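Local structure of activating signal cointegrator 1 complex subunit 2 (Homo sapiens, 6YXQ) at residues B[80-85]-B[152-157]. The protein binds K63-linked polyubiquitin chains and recruits ASCC3 and ALKBH3 to sites of DNA alkylation damage, and also helps rescue stalled ribosomes. Sequence-based numbering, arbitrary orientation.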
loop_
_atom_site.group_PDB
_atom_site.type_symbol
_atom_site.label_atom_id
_atom_site.label_comp_id
_atom_site.label_asym_id
_atom_site.label_seq_id
_atom_site.Cartn_x
_atom_site.Cartn_y
_atom_site.Cartn_z
ATOM N N LYS B 80 -3.832 15.631 17.374
ATOM C CA LYS B 80 -2.405 15.331 17.379
ATOM C C LYS B 80 -1.991 14.441 16.213
ATOM O O LYS B 80 -0.861 14.565 15.721
ATOM C CB LYS B 80 -2.007 14.704 18.720
ATOM C CG LYS B 80 -2.507 15.507 19.926
ATOM C CD LYS B 80 -2.346 14.764 21.252
ATOM C CE LYS B 80 -3.562 14.952 22.175
ATOM N NZ LYS B 80 -3.806 16.338 22.664
ATOM N N PHE B 81 -2.883 13.563 15.744
ATOM C CA PHE B 81 -2.583 12.760 14.560
ATOM C C PHE B 81 -2.402 13.644 13.337
ATOM O O PHE B 81 -1.471 13.453 12.545
ATOM C CB PHE B 81 -3.694 11.738 14.307
ATOM C CG PHE B 81 -3.714 11.191 12.901
ATOM C CD1 PHE B 81 -2.854 10.171 12.526
ATOM C CD2 PHE B 81 -4.601 11.690 11.957
ATOM C CE1 PHE B 81 -2.872 9.661 11.233
ATOM C CE2 PHE B 81 -4.619 11.188 10.663
ATOM C CZ PHE B 81 -3.756 10.168 10.303
ATOM N N TRP B 82 -3.297 14.616 13.163
ATOM C CA TRP B 82 -3.201 15.500 12.009
ATOM C C TRP B 82 -1.976 16.401 12.106
ATOM O O TRP B 82 -1.306 16.653 11.095
ATOM C CB TRP B 82 -4.484 16.317 11.873
ATOM C CG TRP B 82 -5.521 15.624 11.045
ATOM C CD1 TRP B 82 -6.683 15.057 11.485
ATOM C CD2 TRP B 82 -5.484 15.419 9.629
ATOM N NE1 TRP B 82 -7.373 14.515 10.428
ATOM C CE2 TRP B 82 -6.659 14.724 9.277
ATOM C CE3 TRP B 82 -4.575 15.762 8.621
ATOM C CZ2 TRP B 82 -6.946 14.362 7.961
ATOM C CZ3 TRP B 82 -4.861 15.401 7.315
ATOM C CH2 TRP B 82 -6.036 14.709 6.997
ATOM N N CYS B 83 -1.661 16.887 13.310
ATOM C CA CYS B 83 -0.410 17.612 13.509
ATOM C C CYS B 83 0.775 16.775 13.052
ATOM O O CYS B 83 1.643 17.252 12.306
ATOM C CB CYS B 83 -0.243 17.996 14.980
ATOM S SG CYS B 83 -1.283 19.343 15.538
ATOM N N GLN B 84 0.823 15.518 13.496
ATOM C CA GLN B 84 1.937 14.650 13.137
ATOM C C GLN B 84 2.032 14.481 11.625
ATOM O O GLN B 84 3.103 14.670 11.039
ATOM C CB GLN B 84 1.788 13.298 13.836
ATOM C CG GLN B 84 3.047 12.443 13.821
ATOM C CD GLN B 84 4.124 12.961 14.753
ATOM O OE1 GLN B 84 3.855 13.758 15.650
ATOM N NE2 GLN B 84 5.353 12.506 14.545
ATOM N N VAL B 85 0.907 14.167 10.969
ATOM C CA VAL B 85 0.951 13.873 9.533
ATOM C C VAL B 85 1.322 15.115 8.734
ATOM O O VAL B 85 1.989 15.028 7.694
ATOM C CB VAL B 85 -0.377 13.265 9.039
ATOM C CG1 VAL B 85 -0.772 12.079 9.888
ATOM C CG2 VAL B 85 -1.480 14.298 8.991
ATOM N N GLU B 152 -6.373 21.667 0.684
ATOM C CA GLU B 152 -5.096 22.369 0.692
ATOM C C GLU B 152 -4.061 21.571 1.467
ATOM O O GLU B 152 -2.961 21.311 0.963
ATOM C CB GLU B 152 -5.265 23.767 1.286
ATOM C CG GLU B 152 -4.305 24.810 0.739
ATOM C CD GLU B 152 -4.815 26.226 0.936
ATOM O OE1 GLU B 152 -4.485 27.104 0.106
ATOM O OE2 GLU B 152 -5.545 26.459 1.925
ATOM N N ILE B 153 -4.416 21.126 2.680
ATOM C CA ILE B 153 -3.501 20.302 3.476
ATOM C C ILE B 153 -3.073 19.066 2.692
ATOM O O ILE B 153 -1.877 18.736 2.603
ATOM C CB ILE B 153 -4.161 19.898 4.805
ATOM C CG1 ILE B 153 -4.159 21.055 5.799
ATOM C CG2 ILE B 153 -3.463 18.683 5.390
ATOM C CD1 ILE B 153 -5.137 20.849 6.940
ATOM N N LEU B 154 -4.059 18.366 2.115
ATOM C CA LEU B 154 -3.821 17.106 1.412
ATOM C C LEU B 154 -2.837 17.254 0.271
ATOM O O LEU B 154 -1.737 16.679 0.318
ATOM C CB LEU B 154 -5.116 16.538 0.866
ATOM C CG LEU B 154 -6.144 15.999 1.821
ATOM C CD1 LEU B 154 -6.850 14.857 1.126
ATOM C CD2 LEU B 154 -5.454 15.551 3.089
ATOM N N TYR B 155 -3.252 17.979 -0.786
ATOM C CA TYR B 155 -2.316 18.289 -1.850
ATOM C C TYR B 155 -1.006 18.749 -1.290
ATOM O O TYR B 155 0.018 18.511 -1.878
ATOM C CB TYR B 155 -2.842 19.334 -2.831
ATOM C CG TYR B 155 -2.039 19.419 -4.125
ATOM C CD1 TYR B 155 -0.794 20.077 -4.214
ATOM C CD2 TYR B 155 -2.522 18.803 -5.260
ATOM C CE1 TYR B 155 -0.097 20.123 -5.433
ATOM C CE2 TYR B 155 -1.829 18.849 -6.471
ATOM C CZ TYR B 155 -0.622 19.506 -6.548
ATOM O OH TYR B 155 0.061 19.548 -7.744
ATOM N N ASN B 156 -0.969 19.447 -0.219
ATOM C CA ASN B 156 0.218 20.298 -0.274
ATOM C C ASN B 156 1.247 19.985 0.778
ATOM O O ASN B 156 2.283 20.612 0.809
ATOM C CB ASN B 156 -0.060 21.795 -0.064
ATOM C CG ASN B 156 0.081 22.508 -1.330
ATOM O OD1 ASN B 156 1.141 22.417 -1.998
ATOM N ND2 ASN B 156 -0.907 23.183 -1.753
ATOM N N ASN B 157 0.976 19.075 1.681
ATOM C CA ASN B 157 2.029 18.372 2.380
ATOM C C ASN B 157 2.323 17.044 1.710
ATOM O O ASN B 157 2.675 16.094 2.401
ATOM C CB ASN B 157 1.613 18.233 3.836
ATOM C CG ASN B 157 1.281 19.601 4.428
ATOM O OD1 ASN B 157 2.173 20.333 4.855
ATOM N ND2 ASN B 157 -0.003 19.937 4.481
#
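The indole of Trp82, on helix 78-87, reaches the end of helix 147-156 with the far rim of its six-membered ring and meets two aliphatic side chains there. CH2 of Trp82 lies 4.0 Å from CD2 of Leu154, which approaches at the ring edge, near its plane. The neighbouring CZ3 of Trp82 is 4.1 Å from CG2 of Ile153, which comes in obliquely. With CG1 of Ile153 beside the backbone N (chi1 -77°), CG2 stands anti to that N and is the branch that meets the indole. Both contacts are apolar, and no hydrogen bond joins the segments. Phe81 CE2 lies above one indole face, offset toward its rim, and Met134 of helix 114-135 also touches Trp82.

At the end of helix 147-156, the Asn157 side chain folds back, and its ND2 donates to Ile153 O (2.9 Å, 149° at the hydrogen), on a lone pair in the carbonyl plane. The same oxygen accepts from the backbone N of Asn156 and of Asn157, so three donors grip it. The contact is thus helix-to-helix packing through an indole rim, beside a C-terminal helix end bonded by an asparagine amide, in the mainly helical N-terminal part of ASCC2.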